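Side-chain contact in DyP-type peroxidase (Pleurotus ostreatus PC15, PDB 6FSK), which probably uses peroxide and a heme b cofactor to oxidise dyes and other substrates, Mn(II) among them, as a fungal dye-decolorizing peroxidase: residues A[82-86]-A[87-91]. The protein carries 1 engineered substitution. Residues are numbered along the deposited sequence; the frame is centred on the assembly and turned at random.
Sequences LGLQK and LGITD
L84 and I89 meet on the buried side of a helix end, where the chain turns out of helix 81-86 into the loop that follows. On the other side, Q85 reaches over the same turn, and its chain can be followed outward. CB starts off away from the loop, and CG lies beside the backbone N, anti to the carbonyl carbon (chi1 -65°). The bend at chi2, -85°, then swings the amide back over 89-90. At the tip, OE1 comes 4.1 Å from CG2 of T90, the two side chains crossing at about a right angle, and lies within hydrogen-bonding reach of two waters, each with more acceptors around it than protons to give. One, 2.9 Å from Q85 OE1, is also near enough to bond I89 O; the other can link OE1 to T90 O, more weakly at the threonine end. Solvent can thus join the amide oxygen to two successive carbonyls, though the bridges need not all be made at once.

Beneath it the backbone closes the helix. I89 N gives a hydrogen bond of 3.0 Å to L84 O, and G88 N reaches Q85 O at 3.0 Å. L87 N bonds to G83 O and, weakly, to L84 O. On the buried side, CD2 of L84 faces CD1 of I89 at 4.3 Å, while CG of L87 packs 3.3 Å from G83 O. F482 touches both L84 and I89, F79 of strand 74-80 touches L84 and L87, and F34 of helix 31-41 also meets L87. The positive phi of G88, 75°, a value that favours glycine, together with the bonds I89 N to L84 O and G88 N to Q85 O, makes this a Schellman motif, ending a short helix that directly follows a strand of the dimeric alpha+beta barrel domain.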
ATOM      1  N   LEU A  82      13.297   1.666 -15.824  1.00 13.00           N
ATOM      2  CA  LEU A  82      14.383   0.947 -16.502  1.00 15.37           C
ATOM      3  C   LEU A  82      13.834   0.077 -17.604  1.00 13.92           C
ATOM      4  O   LEU A  82      14.473  -0.139 -18.671  1.00 14.76           O
ATOM      5  CB  LEU A  82      15.149   0.101 -15.495  1.00 18.40           C
ATOM      6  CG  LEU A  82      15.939   0.915 -14.474  1.00 24.41           C
ATOM      7  CD1 LEU A  82      16.252   0.093 -13.249  1.00 29.68           C
ATOM      8  CD2 LEU A  82      17.206   1.513 -15.063  1.00 29.92           C
ATOM      9  N   GLY A  83      12.727  -0.568 -17.396  1.00 12.49           N
ATOM     10  CA  GLY A  83      12.157  -1.391 -18.419  1.00 12.30           C
ATOM     11  C   GLY A  83      11.643  -0.630 -19.636  1.00 12.75           C
ATOM     12  O   GLY A  83      11.814  -1.063 -20.793  1.00 14.30           O
ATOM     13  N   LEU A  84      11.006   0.499 -19.378  1.00 12.46           N
ATOM     14  CA  LEU A  84      10.628   1.406 -20.463  1.00 13.49           C
ATOM     15  C   LEU A  84      11.824   1.795 -21.283  1.00 16.05           C
ATOM     16  O   LEU A  84      11.771   1.690 -22.522  1.00 16.66           O
ATOM     17  CB  LEU A  84       9.856   2.646 -19.954  1.00 14.23           C
ATOM     18  CG  LEU A  84       8.485   2.284 -19.282  1.00 14.08           C
ATOM     19  CD1 LEU A  84       7.925   3.651 -18.852  1.00 15.82           C
ATOM     20  CD2 LEU A  84       7.550   1.515 -20.127  1.00 15.62           C
ATOM     21  N   GLN A  85      12.879   2.223 -20.616  1.00 16.34           N
ATOM     22  CA  GLN A  85      14.128   2.562 -21.330  1.00 18.63           C
ATOM     23  C   GLN A  85      14.643   1.372 -22.164  1.00 19.65           C
ATOM     24  O   GLN A  85      15.046   1.527 -23.369  1.00 20.12           O
ATOM     25  CB  GLN A  85      15.173   2.991 -20.367  1.00 21.19           C
ATOM     26  CG  GLN A  85      14.882   4.311 -19.601  1.00 28.77           C
ATOM     27  CD  GLN A  85      15.281   5.592 -20.336  1.00 38.82           C
ATOM     28  OE1 GLN A  85      14.448   6.290 -20.956  1.00 44.83           O
ATOM     29  NE2 GLN A  85      16.561   5.916 -20.256  1.00 35.73           N
ATOM     30  N   LYS A  86      14.647   0.176 -21.597  1.00 15.76           N
ATOM     31  CA  LYS A  86      15.183  -0.982 -22.334  1.00 17.21           C
ATOM     32  C   LYS A  86      14.352  -1.196 -23.576  1.00 18.64           C
ATOM     33  O   LYS A  86      14.883  -1.569 -24.635  1.00 18.42           O
ATOM     34  CB  LYS A  86      15.122  -2.241 -21.449  1.00 18.38           C
ATOM     35  CG  LYS A  86      15.493  -3.541 -22.122  1.00 19.71           C
ATOM     36  CD  LYS A  86      17.000  -3.570 -22.409  1.00 20.47           C
ATOM     37  CE  LYS A  86      17.361  -4.897 -23.073  1.00 21.26           C
ATOM     38  NZ  LYS A  86      18.845  -4.876 -23.254  1.00 25.12           N
ATOM     39  N   LEU A  87      13.056  -0.955 -23.526  1.00 16.21           N
ATOM     40  CA  LEU A  87      12.157  -1.192 -24.619  1.00 17.56           C
ATOM     41  C   LEU A  87      12.166  -0.006 -25.676  1.00 17.07           C
ATOM     42  O   LEU A  87      11.436  -0.094 -26.622  1.00 23.14           O
ATOM     43  CB  LEU A  87      10.716  -1.431 -24.109  1.00 18.87           C
ATOM     44  CG  LEU A  87      10.465  -2.705 -23.287  1.00 20.03           C
ATOM     45  CD1 LEU A  87       9.099  -2.749 -22.638  1.00 20.68           C
ATOM     46  CD2 LEU A  87      10.628  -3.944 -24.140  1.00 20.16           C
ATOM     47  N   GLY A  88      12.891   1.039 -25.426  1.00 18.47           N
ATOM     48  CA  GLY A  88      12.908   2.235 -26.279  1.00 19.48           C
ATOM     49  C   GLY A  88      11.685   3.109 -26.163  1.00 20.83           C
ATOM     50  O   GLY A  88      11.397   3.884 -27.052  1.00 21.85           O
ATOM     51  N   ILE A  89      10.965   3.022 -25.042  1.00 17.24           N
ATOM     52  CA  ILE A  89       9.819   3.880 -24.791  1.00 18.53           C
ATOM     53  C   ILE A  89      10.347   4.971 -23.900  1.00 19.19           C
ATOM     54  O   ILE A  89      10.538   4.796 -22.677  1.00 22.02           O
ATOM     55  CB  ILE A  89       8.681   3.079 -24.145  1.00 18.83           C
ATOM     56  CG1 ILE A  89       8.216   1.962 -25.054  1.00 18.91           C
ATOM     57  CG2 ILE A  89       7.490   3.981 -23.802  1.00 21.20           C
ATOM     58  CD1 ILE A  89       7.434   0.827 -24.376  1.00 19.45           C
ATOM     59  N   THR A  90      10.625   6.121 -24.471  1.00 17.85           N
ATOM     60  CA  THR A  90      11.404   7.141 -23.769  1.00 21.23           C
ATOM     61  C   THR A  90      10.624   8.387 -23.357  1.00 20.36           C
ATOM     62  O   THR A  90      11.226   9.277 -22.793  1.00 23.29           O
ATOM     63  CB  THR A  90      12.608   7.588 -24.646  1.00 26.89           C
ATOM     64  OG1 THR A  90      12.096   8.123 -25.865  1.00 28.40           O
ATOM     65  CG2 THR A  90      13.464   6.397 -24.979  1.00 29.25           C
ATOM     66  N   ASP A  91       9.300   8.391 -23.539  1.00 21.34           N
ATOM     67  CA  ASP A  91       8.478   9.520 -23.125  1.00 22.25           C
ATOM     68  C   ASP A  91       8.577   9.721 -21.624  1.00 23.25           C
ATOM     69  O   ASP A  91       8.455   8.744 -20.859  1.00 20.16           O
ATOM     70  CB  ASP A  91       7.042   9.257 -23.441  1.00 23.97           C
ATOM     71  CG  ASP A  91       6.814   8.805 -24.845  1.00 26.99           C
ATOM     72  OD1 ASP A  91       6.869   9.671 -25.725  1.00 33.42           O
ATOM     73  OD2 ASP A  91       6.696   7.568 -25.054  1.00 29.66           O
TER
HETATM   74  O   HOH W   1      11.727   5.580 -20.106  1.00 43.04           O
HETATM   75  O   HOH W   2      12.055   7.974 -20.455  1.00 50.22           O